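Local coordinates for putative uronate isomerase (Thermotoga maritima, PDB 4NAR), which has no established activity but may act as a lactate racemase or a related isomerase, at residues H46-N51 with L221-E226; G111-G116 with S207-E212; I324-Y329 with P343-N348. All blocks are in the same frame, centred on the assembly; numbering follows the deposited sequence.

Interaction 1. Residues H46-N51 with L221-E226; sequences HLVAKN and LNMVYE
V48 points its methyls at two residues of the strand because CG1 lies anti to its backbone N (chi1 -176°), which leaves CG2 anti to the carbonyl carbon. CG1 meets CD2 of L221 at 4.0 Å, the two side chains crossing at a slant. CG2 faces M223, a selenomethionine, whose side chain runs out extended as far as SE and then bends at its last torsion (chi3 -59°). The selenium stands 4.4 Å from V48 CG2, a looser touch than the first. L221 and M223 are two apart in the strand and therefore lie on one face of it, so a single branched residue serves both. Valine suits the spot: short and forked, it fits between helix and sheet where the CA atoms of V48 and L221 are only 8.6 Å apart. This is the layered packing of an alpha/beta domain. Helix 45-58 is the crossover of a beta-alpha-beta unit between the parallel strands 31-36 and 63-68, and it reaches across to strand 217-227 of the same sheet. V48 also rests on I148 of strand 144-150, and L221 on L19 of helix 12-24. N222, between the two, turns to the other face and packs on A252 of helix 241-259. No hydrogen bond joins the segments, and the touching residues are buried and apolar. Within the helix, N51 ND2 reaches back to L47 O at 2.8 Å, in the carbonyl plane, with an N-H...O angle of 151°. The same amide nitrogen is also bonded to E12, which ties this turn to helix 12-24.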
loop_
_atom_site.group_PDB
_atom_site.type_symbol
_atom_site.label_atom_id
_atom_site.label_comp_id
_atom_site.label_asym_id
_atom_site.label_seq_id
_atom_site.Cartn_x
_atom_site.Cartn_y
_atom_site.Cartn_z
ATOM N N HIS A 46 4.303 7.790 -14.715
ATOM C CA HIS A 46 4.087 8.593 -15.917
ATOM C C HIS A 46 5.234 8.493 -16.932
ATOM O O HIS A 46 4.983 8.478 -18.139
ATOM C CB HIS A 46 3.771 10.055 -15.557
ATOM C CG HIS A 46 4.918 10.808 -14.940
ATOM N ND1 HIS A 46 5.526 11.869 -15.567
ATOM C CD2 HIS A 46 5.534 10.663 -13.738
ATOM C CE1 HIS A 46 6.487 12.349 -14.784
ATOM N NE2 HIS A 46 6.510 11.637 -13.676
ATOM N N LEU A 47 6.476 8.395 -16.444
ATOM C CA LEU A 47 7.629 8.195 -17.316
ATOM C C LEU A 47 7.627 6.793 -17.922
ATOM O O LEU A 47 8.098 6.591 -19.040
ATOM C CB LEU A 47 8.952 8.418 -16.562
ATOM C CG LEU A 47 9.361 9.804 -16.029
ATOM C CD1 LEU A 47 10.679 9.702 -15.251
ATOM C CD2 LEU A 47 9.486 10.844 -17.141
ATOM N N VAL A 48 7.113 5.819 -17.182
ATOM C CA VAL A 48 7.120 4.440 -17.668
ATOM C C VAL A 48 5.957 4.189 -18.625
ATOM O O VAL A 48 6.144 3.709 -19.758
ATOM C CB VAL A 48 7.031 3.440 -16.498
ATOM C CG1 VAL A 48 7.139 1.988 -17.000
ATOM C CG2 VAL A 48 8.113 3.725 -15.477
ATOM N N ALA A 49 4.752 4.512 -18.159
ATOM C CA ALA A 49 3.532 4.260 -18.918
ATOM C C ALA A 49 3.517 4.972 -20.277
ATOM O O ALA A 49 3.270 4.349 -21.310
ATOM C CB ALA A 49 2.326 4.679 -18.105
ATOM N N LYS A 50 3.775 6.276 -20.272
ATOM C CA LYS A 50 3.695 7.052 -21.507
ATOM C C LYS A 50 4.709 6.571 -22.560
ATOM O O LYS A 50 4.405 6.553 -23.753
ATOM C CB LYS A 50 3.829 8.558 -21.220
ATOM C CG LYS A 50 5.222 9.145 -21.423
ATOM C CD LYS A 50 5.324 10.561 -20.854
ATOM C CE LYS A 50 6.652 11.217 -21.243
ATOM N NZ LYS A 50 6.979 12.343 -20.324
ATOM N N ASN A 51 5.897 6.158 -22.119
ATOM C CA ASN A 51 6.916 5.694 -23.057
ATOM C C ASN A 51 6.623 4.290 -23.543
ATOM O O ASN A 51 6.789 4.000 -24.730
ATOM C CB ASN A 51 8.322 5.806 -22.471
ATOM C CG ASN A 51 8.847 7.232 -22.513
ATOM O OD1 ASN A 51 8.921 7.842 -23.587
ATOM N ND2 ASN A 51 9.184 7.785 -21.345
ATOM N N LEU A 221 7.409 -4.328 -13.771
ATOM C CA LEU A 221 8.256 -3.161 -13.919
ATOM C C LEU A 221 8.277 -2.532 -12.523
ATOM O O LEU A 221 7.399 -1.737 -12.168
ATOM C CB LEU A 221 7.688 -2.227 -15.000
ATOM C CG LEU A 221 7.539 -2.887 -16.384
ATOM C CD1 LEU A 221 6.206 -3.605 -16.553
ATOM C CD2 LEU A 221 7.740 -1.892 -17.524
ATOM N N ASN A 222 9.256 -2.958 -11.724
ATOM C CA ASN A 222 9.308 -2.678 -10.294
ATOM C C ASN A 222 10.177 -1.433 -10.028
ATOM O O ASN A 222 11.408 -1.462 -10.166
ATOM C CB ASN A 222 9.854 -3.911 -9.558
ATOM C CG ASN A 222 9.573 -3.888 -8.052
ATOM O OD1 ASN A 222 9.401 -2.817 -7.446
ATOM N ND2 ASN A 222 9.516 -5.079 -7.441
HETATM N N MSE A 223 9.519 -0.339 -9.665
HETATM C CA MSE A 223 10.185 0.938 -9.457
HETATM C C MSE A 223 10.741 1.077 -8.045
HETATM O O MSE A 223 10.162 0.569 -7.076
HETATM C CB MSE A 223 9.190 2.075 -9.671
HETATM C CG MSE A 223 8.683 2.239 -11.102
HETATM SE SE MSE A 223 7.266 3.585 -11.144
HETATM C CE MSE A 223 5.985 2.783 -9.922
ATOM N N VAL A 224 11.856 1.791 -7.927
ATOM C CA VAL A 224 12.336 2.262 -6.629
ATOM C C VAL A 224 12.721 3.741 -6.782
ATOM O O VAL A 224 13.305 4.143 -7.804
ATOM C CB VAL A 224 13.527 1.418 -6.105
ATOM C CG1 VAL A 224 13.875 1.806 -4.678
ATOM C CG2 VAL A 224 13.206 -0.066 -6.168
ATOM N N TYR A 225 12.394 4.556 -5.782
ATOM C CA TYR A 225 12.618 5.989 -5.887
ATOM C C TYR A 225 12.758 6.636 -4.513
ATOM O O TYR A 225 12.386 6.063 -3.482
ATOM C CB TYR A 225 11.459 6.659 -6.627
ATOM C CG TYR A 225 10.132 6.160 -6.114
ATOM C CD1 TYR A 225 9.535 5.044 -6.686
ATOM C CD2 TYR A 225 9.485 6.778 -5.039
ATOM C CE1 TYR A 225 8.326 4.549 -6.206
ATOM C CE2 TYR A 225 8.264 6.293 -4.554
ATOM C CZ TYR A 225 7.696 5.174 -5.142
ATOM O OH TYR A 225 6.493 4.666 -4.691
ATOM N N GLU A 226 13.298 7.850 -4.520
ATOM C CA GLU A 226 13.286 8.697 -3.339
ATOM C C GLU A 226 12.258 9.798 -3.524
ATOM O O GLU A 226 11.915 10.162 -4.656
ATOM C CB GLU A 226 14.654 9.323 -3.109
ATOM C CG GLU A 226 15.701 8.335 -2.676
ATOM C CD GLU A 226 17.086 8.766 -3.105
ATOM O OE1 GLU A 226 17.198 9.787 -3.833
ATOM O OE2 GLU A 226 18.058 8.081 -2.719
#

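Interaction 2. Residues G111-G116 with S207-E212; sequences GTLPAG and SEMIFE
The carbonyl oxygen of T112 is met by two atoms of M209, a selenomethionine: SE and CE each lie 3.6 Å from it. These are van der Waals contacts, since no hydrogen bond crosses between the segments. The side chain of M209 is bent at its last torsion (chi3 -73°), which swings CE along the strand to CD2 of L113, 3.9 Å away. A long, flexible unbranched chain suits this place, for it can follow the backbone of G111 and T112 and still reach the methyl of L113. CA of G111 lies 4.0 Å from SE of M209. Glycine is needed here on two counts: a CB would run into the selenium, and at a phi of 152° it would also jam against the preceding carbonyl. The CB of T112 points away from the helix, and its hydroxyl bonds to E129 instead. Strand 111-113 and helix 207-212 run nearly antiparallel, at 165°, their axes 9.0 Å apart. Strand 107-113 pairs with strand 130-135 as a two-stranded antiparallel sheet, with backbone hydrogen bonds between G111 and I132 and between L113 and I130. M209 and I210 both lean on I132, and L113 continues along helix 198-213 onto I202, R205 and A206.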
loop_
_atom_site.group_PDB
_atom_site.type_symbol
_atom_site.label_atom_id
_atom_site.label_comp_id
_atom_site.label_asym_id
_atom_site.label_seq_id
_atom_site.Cartn_x
_atom_site.Cartn_y
_atom_site.Cartn_z
ATOM N N GLY A 111 -9.089 -20.054 -7.497
ATOM C CA GLY A 111 -8.802 -21.185 -6.625
ATOM C C GLY A 111 -8.797 -20.775 -5.164
ATOM O O GLY A 111 -9.065 -19.612 -4.852
ATOM N N THR A 112 -8.502 -21.712 -4.266
ATOM C CA THR A 112 -8.511 -21.415 -2.835
ATOM C C THR A 112 -7.143 -21.618 -2.199
ATOM O O THR A 112 -6.351 -22.434 -2.670
ATOM C CB THR A 112 -9.517 -22.306 -2.056
ATOM O OG1 THR A 112 -9.332 -23.669 -2.438
ATOM C CG2 THR A 112 -10.961 -21.927 -2.349
ATOM N N LEU A 113 -6.871 -20.862 -1.135
ATOM C CA LEU A 113 -5.812 -21.213 -0.198
ATOM C C LEU A 113 -6.360 -22.300 0.739
ATOM O O LEU A 113 -7.464 -22.163 1.265
ATOM C CB LEU A 113 -5.373 -19.982 0.613
ATOM C CG LEU A 113 -4.749 -18.819 -0.176
ATOM C CD1 LEU A 113 -4.372 -17.660 0.744
ATOM C CD2 LEU A 113 -3.526 -19.284 -0.954
ATOM N N PRO A 114 -5.601 -23.394 0.939
ATOM C CA PRO A 114 -6.034 -24.460 1.860
ATOM C C PRO A 114 -6.054 -24.030 3.335
ATOM O O PRO A 114 -5.232 -23.209 3.760
ATOM C CB PRO A 114 -4.991 -25.571 1.641
ATOM C CG PRO A 114 -3.791 -24.867 1.046
ATOM C CD PRO A 114 -4.376 -23.758 0.204
ATOM N N ALA A 115 -6.983 -24.605 4.094
ATOM C CA ALA A 115 -7.240 -24.225 5.481
ATOM C C ALA A 115 -6.021 -24.361 6.378
ATOM O O ALA A 115 -5.799 -23.514 7.252
ATOM C CB ALA A 115 -8.405 -25.046 6.046
ATOM N N GLY A 116 -5.251 -25.431 6.175
ATOM C CA GLY A 116 -4.054 -25.668 6.966
ATOM C C GLY A 116 -3.069 -24.512 6.898
ATOM O O GLY A 116 -2.631 -23.975 7.925
ATOM N N SER A 207 -0.789 -15.893 -5.651
ATOM C CA SER A 207 -0.419 -15.384 -6.967
ATOM C C SER A 207 0.004 -16.492 -7.912
ATOM O O SER A 207 -0.137 -16.358 -9.130
ATOM C CB SER A 207 0.699 -14.351 -6.865
ATOM O OG SER A 207 0.283 -13.285 -6.036
ATOM N N GLU A 208 0.547 -17.568 -7.350
ATOM C CA GLU A 208 0.921 -18.726 -8.146
ATOM C C GLU A 208 -0.272 -19.220 -8.961
ATOM O O GLU A 208 -0.171 -19.435 -10.171
ATOM C CB GLU A 208 1.394 -19.844 -7.237
ATOM C CG GLU A 208 2.895 -19.972 -7.172
ATOM C CD GLU A 208 3.323 -21.296 -6.565
ATOM O OE1 GLU A 208 3.174 -21.471 -5.326
ATOM O OE2 GLU A 208 3.795 -22.165 -7.338
HETATM N N MSE A 209 -1.408 -19.385 -8.289
HETATM C CA MSE A 209 -2.618 -19.872 -8.948
HETATM C C MSE A 209 -3.131 -18.869 -9.991
HETATM O O MSE A 209 -3.731 -19.248 -11.005
HETATM C CB MSE A 209 -3.701 -20.165 -7.909
HETATM C CG MSE A 209 -3.687 -21.590 -7.368
HETATM SE SE MSE A 209 -4.928 -21.722 -5.863
HETATM C CE MSE A 209 -3.850 -20.750 -4.561
ATOM N N ILE A 210 -2.888 -17.588 -9.724
ATOM C CA ILE A 210 -3.278 -16.524 -10.638
ATOM C C ILE A 210 -2.435 -16.578 -11.908
ATOM O O ILE A 210 -2.983 -16.637 -13.016
ATOM C CB ILE A 210 -3.155 -15.131 -9.954
ATOM C CG1 ILE A 210 -4.160 -15.027 -8.802
ATOM C CG2 ILE A 210 -3.332 -13.983 -10.962
ATOM C CD1 ILE A 210 -4.078 -13.736 -8.023
ATOM N N PHE A 211 -1.109 -16.566 -11.764
ATOM C CA PHE A 211 -0.243 -16.520 -12.944
ATOM C C PHE A 211 -0.327 -17.759 -13.822
ATOM O O PHE A 211 -0.054 -17.707 -15.032
ATOM C CB PHE A 211 1.191 -16.195 -12.568
ATOM C CG PHE A 211 1.407 -14.738 -12.326
ATOM C CD1 PHE A 211 2.043 -13.954 -13.275
ATOM C CD2 PHE A 211 0.920 -14.139 -11.164
ATOM C CE1 PHE A 211 2.223 -12.589 -13.051
ATOM C CE2 PHE A 211 1.076 -12.800 -10.939
ATOM C CZ PHE A 211 1.730 -12.012 -11.877
ATOM N N GLU A 212 -0.723 -18.863 -13.205
ATOM C CA GLU A 212 -1.036 -20.082 -13.931
ATOM C C GLU A 212 -2.150 -19.846 -14.959
ATOM O O GLU A 212 -2.057 -20.306 -16.097
ATOM C CB GLU A 212 -1.480 -21.155 -12.947
ATOM C CG GLU A 212 -0.641 -22.422 -12.982
ATOM C CD GLU A 212 -1.477 -23.657 -12.703
ATOM O OE1 GLU A 212 -2.374 -23.588 -11.825
ATOM O OE2 GLU A 212 -1.261 -24.683 -13.381
#

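Interaction 3. Residues I324-Y329 with P343-N348. With SO4 (sulfate ion), chain B.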
loop_
_atom_site.group_PDB
_atom_site.type_symbol
_atom_site.label_atom_id
_atom_site.label_comp_id
_atom_site.label_asym_id
_atom_site.label_seq_id
_atom_site.Cartn_x
_atom_site.Cartn_y
_atom_site.Cartn_z
ATOM N N ILE A 324 -14.979 1.483 10.879
ATOM C CA ILE A 324 -13.893 2.125 11.614
ATOM C C ILE A 324 -14.402 2.900 12.833
ATOM O O ILE A 324 -13.861 2.748 13.938
ATOM C CB ILE A 324 -13.071 3.066 10.715
ATOM C CG1 ILE A 324 -12.275 2.247 9.688
ATOM C CG2 ILE A 324 -12.145 3.926 11.571
ATOM C CD1 ILE A 324 -11.892 3.019 8.452
ATOM N N ARG A 325 -15.439 3.714 12.628
ATOM C CA ARG A 325 -16.052 4.497 13.703
ATOM C C ARG A 325 -16.739 3.631 14.774
ATOM O O ARG A 325 -16.759 4.004 15.947
ATOM C CB ARG A 325 -17.042 5.521 13.132
ATOM C CG ARG A 325 -16.386 6.722 12.451
ATOM C CD ARG A 325 -17.418 7.734 11.905
ATOM N NE ARG A 325 -17.903 7.374 10.569
ATOM C CZ ARG A 325 -19.144 6.961 10.285
ATOM N NH1 ARG A 325 -20.053 6.856 11.248
ATOM N NH2 ARG A 325 -19.478 6.663 9.028
ATOM N N GLU A 326 -17.304 2.488 14.379
ATOM C CA GLU A 326 -17.893 1.555 15.346
ATOM C C GLU A 326 -16.860 1.049 16.359
ATOM O O GLU A 326 -17.026 1.209 17.576
ATOM C CB GLU A 326 -18.529 0.355 14.636
ATOM C CG GLU A 326 -20.056 0.379 14.594
ATOM C CD GLU A 326 -20.630 -0.191 13.288
ATOM O OE1 GLU A 326 -20.118 -1.239 12.806
ATOM O OE2 GLU A 326 -21.592 0.415 12.745
ATOM N N ILE A 327 -15.798 0.428 15.858
ATOM C CA ILE A 327 -14.810 -0.164 16.745
ATOM C C ILE A 327 -13.845 0.884 17.345
ATOM O O ILE A 327 -13.427 0.757 18.498
ATOM C CB ILE A 327 -14.037 -1.322 16.041
ATOM C CG1 ILE A 327 -13.281 -2.178 17.065
ATOM C CG2 ILE A 327 -13.113 -0.800 14.910
ATOM C CD1 ILE A 327 -12.368 -3.198 16.421
ATOM N N GLY A 328 -13.500 1.914 16.571
ATOM C CA GLY A 328 -12.547 2.915 17.033
ATOM C C GLY A 328 -11.130 2.355 17.156
ATOM O O GLY A 328 -10.866 1.163 16.883
ATOM N N TYR A 329 -10.203 3.205 17.591
ATOM C CA TYR A 329 -8.789 2.842 17.553
ATOM C C TYR A 329 -8.265 2.315 18.883
ATOM O O TYR A 329 -8.253 3.026 19.886
ATOM C CB TYR A 329 -7.968 4.027 17.055
ATOM C CG TYR A 329 -8.200 4.337 15.585
ATOM C CD1 TYR A 329 -7.394 3.761 14.599
ATOM C CD2 TYR A 329 -9.217 5.196 15.183
ATOM C CE1 TYR A 329 -7.594 4.039 13.244
ATOM C CE2 TYR A 329 -9.421 5.489 13.838
ATOM C CZ TYR A 329 -8.603 4.902 12.868
ATOM O OH TYR A 329 -8.792 5.167 11.523
ATOM N N PRO A 343 -17.767 -11.602 16.062
ATOM C CA PRO A 343 -16.929 -12.484 15.232
ATOM C C PRO A 343 -17.074 -12.222 13.730
ATOM O O PRO A 343 -16.202 -12.627 12.950
ATOM C CB PRO A 343 -17.423 -13.897 15.597
ATOM C CG PRO A 343 -18.249 -13.721 16.897
ATOM C CD PRO A 343 -18.838 -12.340 16.764
ATOM N N ASP A 344 -18.148 -11.539 13.337
ATOM C CA ASP A 344 -18.352 -11.163 11.939
ATOM C C ASP A 344 -17.644 -9.859 11.520
ATOM O O ASP A 344 -17.636 -9.511 10.332
ATOM C CB ASP A 344 -19.847 -11.023 11.656
ATOM C CG ASP A 344 -20.507 -9.964 12.535
ATOM O OD1 ASP A 344 -19.970 -9.671 13.637
ATOM O OD2 ASP A 344 -21.568 -9.430 12.135
ATOM N N PHE A 345 -17.059 -9.136 12.476
ATOM C CA PHE A 345 -16.475 -7.824 12.184
ATOM C C PHE A 345 -15.318 -7.957 11.200
ATOM O O PHE A 345 -14.516 -8.902 11.290
ATOM C CB PHE A 345 -16.004 -7.140 13.468
ATOM C CG PHE A 345 -15.642 -5.692 13.289
ATOM C CD1 PHE A 345 -14.313 -5.308 13.103
ATOM C CD2 PHE A 345 -16.630 -4.705 13.312
ATOM C CE1 PHE A 345 -13.976 -3.961 12.946
ATOM C CE2 PHE A 345 -16.301 -3.353 13.158
ATOM C CZ PHE A 345 -14.977 -2.983 12.967
ATOM N N ASN A 346 -15.249 -7.016 10.261
ATOM C CA ASN A 346 -14.267 -7.062 9.185
ATOM C C ASN A 346 -12.809 -6.967 9.674
ATOM O O ASN A 346 -12.417 -5.979 10.301
ATOM C CB ASN A 346 -14.539 -5.951 8.170
ATOM C CG ASN A 346 -13.553 -5.973 7.019
ATOM O OD1 ASN A 346 -12.455 -5.399 7.108
ATOM N ND2 ASN A 346 -13.928 -6.656 5.934
ATOM N N LYS A 347 -12.001 -7.971 9.338
ATOM C CA LYS A 347 -10.642 -8.063 9.858
ATOM C C LYS A 347 -9.634 -7.069 9.268
ATOM O O LYS A 347 -8.590 -6.797 9.888
ATOM C CB LYS A 347 -10.135 -9.503 9.746
ATOM C CG LYS A 347 -10.736 -10.406 10.816
ATOM C CD LYS A 347 -10.369 -11.860 10.609
ATOM C CE LYS A 347 -11.109 -12.748 11.606
ATOM N NZ LYS A 347 -10.299 -12.933 12.831
ATOM N N ASN A 348 -9.945 -6.529 8.089
ATOM C CA ASN A 348 -9.108 -5.511 7.458
ATOM C C ASN A 348 -9.193 -4.220 8.291
ATOM O O ASN A 348 -8.166 -3.680 8.730
ATOM C CB ASN A 348 -9.546 -5.280 5.995
ATOM C CG ASN A 348 -8.499 -4.520 5.157
ATOM O OD1 ASN A 348 -7.541 -3.921 5.683
ATOM N ND2 ASN A 348 -8.693 -4.536 3.840
HETATM S S SO4 B . -5.975 -2.043 1.282
HETATM O O1 SO4 B . -5.150 -3.262 1.337
HETATM O O2 SO4 B . -6.186 -1.667 -0.125
HETATM O O3 SO4 B . -7.258 -2.299 1.953
HETATM O O4 SO4 B . -5.277 -0.946 1.985
#
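The apolar part of the contact is I327 against the ring of F345. CG2 of I327 comes to 3.5 Å from F345 CZ, and CB of I327 is almost as near. CD1 of the same isoleucine adds a touch at 3.9 Å to F345 CE1, so three carbons of the side chain meet the ring's outer end, CG2 obliquely. F345 reaches it with CG anti to the backbone N (chi1 -169°), carrying the ring away from its loop toward helix 318-327. A flat, bulky ring suits a loop residue that must bridge to a helix, for the CA atoms of F345 and I327 are 9.1 Å apart. Y338 meets the same ring edge-to-face, so an alanine in place of F345 would probably open a gap beside I327 and leave Y338 without its aromatic mate. The one polar neighbour across the contact is E326, whose OE1 sits near the ring plane at the edge, 4.4 Å from F345 CE2, where the ring hydrogens are slightly positive.

F345, in the loop that leads into helix 347-357, thus packs on the end of helix 318-327, and I327 also touches V353 of helix 347-357. G328, the first residue past helix 318-327, has a positive phi, which glycine tolerates readily. N346 is the N-cap of helix 347-357: its OD1 accepts a weak bond from N348 N (2.9 Å, 122°) and another from V349 N.

A hydrogen bond to the bound anion comes from N348, whose ND2 donates to sulfate O3 at 3.3 Å. T72, H180 and W283 also bond this ion, probably from the crystallisation liquor, which suggests a pocket able to take an anion.

All three contacts do without hydrogen bonds between their segments, yet they differ in depth. Interaction 1 is wholly buried, aliphatic packing of a helix on the large mixed sheet. Interaction 2 is only partly buried and sets a selenomethionine against strand backbone, where a glycine makes way for the selenium. Interaction 3 has a buried aromatic-aliphatic pair with an exposed glutamate beside it, and its second segment also reaches a bound anion. Interactions 1 and 2 use successive elements, helix 198-213 and strand 217-227, though their centres are about 29 Å apart. Interaction 3 involves later helices and lies across the chain's centre from interaction 1, about 36 Å between centres.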